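Local coordinates for protein transcriptional regulator, TetR family (Vibrio parahaemolyticus, PDB 3HE0) that probably binds DNA through an N-terminal helix-turn-helix domain and regulates transcription as a member of the TetR family, at residues Ala76-Asp81 / Tyr88-Leu93. Sequence-based numbering, arbitrary orientation.
Sequences AGVNDD and YRTMWL
The backbone oxygen of Ala-76 touches the methyl group of Thr-90, with Ala-76 O 3.6 Å from Thr-90 CG2, while Asn-94, one turn further along the same helix, donates a hydrogen bond to that oxygen through ND2. Residues 76-81 belong to the loop that joins helix 55-74 to helix 84-97 in this all-helical TetR-type fold; the chain doubles back here, and the loop packs against the middle of the helix it leads into. No hydrogen bond links the two segments themselves, so they meet by van der Waals contact, mostly between apolar groups.

Thr-90 suits this partly exposed place because its two branches do different work. A chi1 of -55° sets OG1 beside the backbone N and leaves CG2 anti to it; the methyl thus reaches the loop, while OG1 bonds to the carbonyl oxygen of Glu-86 in the preceding turn. Gly-77 passes close to the same methyl and takes a positive phi of 79°, a conformation that glycine adopts readily. That turn is followed by Val-78, whose CB faces the helix. Its branched, compact side chain presents CG2 to both helix residues, lying 4.1 Å from Thr-90 CG2 and 3.6 Å from Met-91 CG.

Met-91, a selenomethionine in this crystal, is long and unbranched. Extended beyond CG, it runs out from the helix and crosses the valine at about a right angle, its terminal methyl resting against both valine branches. Val-134 of helix 132-143 and Phe-160 of helix 160-171 also touch this buried side chain, so it packs against those two helices as well as the loop. The packing is tight at its end: Met-91 CE lies 3.7 Å from Val-78 CG1 and 3.5 Å from Val-78 CG2, the latter closer than usual for two carbons.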
loop_
_atom_site.group_PDB
_atom_site.type_symbol
_atom_site.label_atom_id
_atom_site.label_comp_id
_atom_site.label_asym_id
_atom_site.label_seq_id
_atom_site.Cartn_x
_atom_site.Cartn_y
_atom_site.Cartn_z
ATOM N N ALA A 76 7.082 -9.313 17.023
ATOM C CA ALA A 76 7.498 -9.027 18.390
ATOM C C ALA A 76 6.451 -9.538 19.369
ATOM O O ALA A 76 5.258 -9.325 19.180
ATOM C CB ALA A 76 7.744 -7.515 18.584
ATOM N N GLY A 77 6.906 -10.249 20.389
ATOM C CA GLY A 77 6.027 -10.797 21.395
ATOM C C GLY A 77 5.291 -12.055 20.997
ATOM O O GLY A 77 4.495 -12.569 21.771
ATOM N N VAL A 78 5.510 -12.561 19.790
ATOM C CA VAL A 78 4.837 -13.795 19.409
ATOM C C VAL A 78 5.629 -14.972 19.948
ATOM O O VAL A 78 6.839 -15.011 19.803
ATOM C CB VAL A 78 4.726 -13.939 17.894
ATOM C CG1 VAL A 78 4.073 -15.255 17.536
ATOM C CG2 VAL A 78 3.954 -12.778 17.330
ATOM N N ASN A 79 4.967 -15.932 20.574
ATOM C CA ASN A 79 5.588 -17.247 20.675
ATOM C C ASN A 79 4.648 -18.330 20.217
ATOM O O ASN A 79 3.413 -18.230 20.368
ATOM C CB ASN A 79 6.192 -17.530 22.058
ATOM C CG ASN A 79 5.164 -17.844 23.098
ATOM O OD1 ASN A 79 4.331 -18.728 22.922
ATOM N ND2 ASN A 79 5.242 -17.147 24.229
ATOM N N ASP A 80 5.242 -19.374 19.651
ATOM C CA ASP A 80 4.473 -20.413 18.985
ATOM C C ASP A 80 3.704 -21.280 19.974
ATOM O O ASP A 80 2.892 -22.093 19.547
ATOM C CB ASP A 80 5.374 -21.243 18.065
ATOM C CG ASP A 80 6.118 -20.373 17.034
ATOM O OD1 ASP A 80 5.758 -19.181 16.844
ATOM O OD2 ASP A 80 7.076 -20.880 16.415
ATOM N N ASP A 81 3.941 -21.090 21.279
ATOM C CA ASP A 81 3.088 -21.676 22.320
ATOM C C ASP A 81 1.689 -21.071 22.411
ATOM O O ASP A 81 0.748 -21.774 22.771
ATOM C CB ASP A 81 3.748 -21.560 23.690
ATOM C CG ASP A 81 5.021 -22.371 23.793
ATOM O OD1 ASP A 81 5.635 -22.665 22.736
ATOM O OD2 ASP A 81 5.402 -22.716 24.933
ATOM N N TYR A 88 -2.218 -14.413 15.966
ATOM C CA TYR A 88 -2.762 -13.577 14.896
ATOM C C TYR A 88 -2.997 -12.149 15.405
ATOM O O TYR A 88 -2.533 -11.182 14.798
ATOM C CB TYR A 88 -4.042 -14.185 14.324
ATOM C CG TYR A 88 -4.673 -13.323 13.258
ATOM C CD1 TYR A 88 -4.241 -13.380 11.948
ATOM C CD2 TYR A 88 -5.675 -12.424 13.566
ATOM C CE1 TYR A 88 -4.813 -12.558 10.963
ATOM C CE2 TYR A 88 -6.263 -11.610 12.578
ATOM C CZ TYR A 88 -5.819 -11.686 11.294
ATOM O OH TYR A 88 -6.379 -10.890 10.327
ATOM N N ARG A 89 -3.670 -12.030 16.553
ATOM C CA ARG A 89 -4.000 -10.725 17.109
ATOM C C ARG A 89 -2.748 -9.934 17.428
ATOM O O ARG A 89 -2.711 -8.715 17.211
ATOM C CB ARG A 89 -4.869 -10.859 18.376
ATOM C CG ARG A 89 -5.312 -9.512 19.001
ATOM C CD ARG A 89 -6.207 -9.663 20.255
ATOM N NE ARG A 89 -7.554 -10.046 19.865
ATOM C CZ ARG A 89 -8.029 -11.292 19.855
ATOM N NH1 ARG A 89 -9.282 -11.507 19.464
ATOM N NH2 ARG A 89 -7.270 -12.328 20.237
ATOM N N THR A 90 -1.731 -10.597 17.973
ATOM C CA THR A 90 -0.521 -9.898 18.347
ATOM C C THR A 90 0.122 -9.244 17.120
ATOM O O THR A 90 0.413 -8.050 17.115
ATOM C CB THR A 90 0.505 -10.846 19.049
ATOM O OG1 THR A 90 -0.118 -11.472 20.172
ATOM C CG2 THR A 90 1.724 -10.091 19.543
HETATM N N MSE A 91 0.342 -10.040 16.083
HETATM C CA MSE A 91 0.987 -9.562 14.874
HETATM C C MSE A 91 0.131 -8.492 14.208
HETATM O O MSE A 91 0.659 -7.501 13.713
HETATM C CB MSE A 91 1.228 -10.717 13.899
HETATM C CG MSE A 91 2.303 -11.664 14.377
HETATM SE SE MSE A 91 2.465 -13.205 13.201
HETATM C CE MSE A 91 3.973 -14.073 14.084
ATOM N N TRP A 92 -1.183 -8.689 14.208
ATOM C CA TRP A 92 -2.098 -7.726 13.579
ATOM C C TRP A 92 -1.901 -6.376 14.255
ATOM O O TRP A 92 -1.787 -5.359 13.596
ATOM C CB TRP A 92 -3.547 -8.209 13.723
ATOM C CG TRP A 92 -4.525 -7.556 12.830
ATOM C CD1 TRP A 92 -5.122 -8.096 11.714
ATOM C CD2 TRP A 92 -5.060 -6.239 12.967
ATOM N NE1 TRP A 92 -5.989 -7.187 11.157
ATOM C CE2 TRP A 92 -5.968 -6.043 11.916
ATOM C CE3 TRP A 92 -4.873 -5.212 13.893
ATOM C CZ2 TRP A 92 -6.650 -4.856 11.751
ATOM C CZ3 TRP A 92 -5.567 -4.042 13.725
ATOM C CH2 TRP A 92 -6.443 -3.874 12.663
ATOM N N LEU A 93 -1.839 -6.378 15.583
ATOM C CA LEU A 93 -1.676 -5.141 16.364
ATOM C C LEU A 93 -0.269 -4.564 16.247
ATOM O O LEU A 93 -0.086 -3.348 16.234
ATOM C CB LEU A 93 -2.021 -5.368 17.839
ATOM C CG LEU A 93 -3.521 -5.428 18.140
ATOM C CD1 LEU A 93 -3.764 -5.787 19.613
ATOM C CD2 LEU A 93 -4.215 -4.106 17.800
#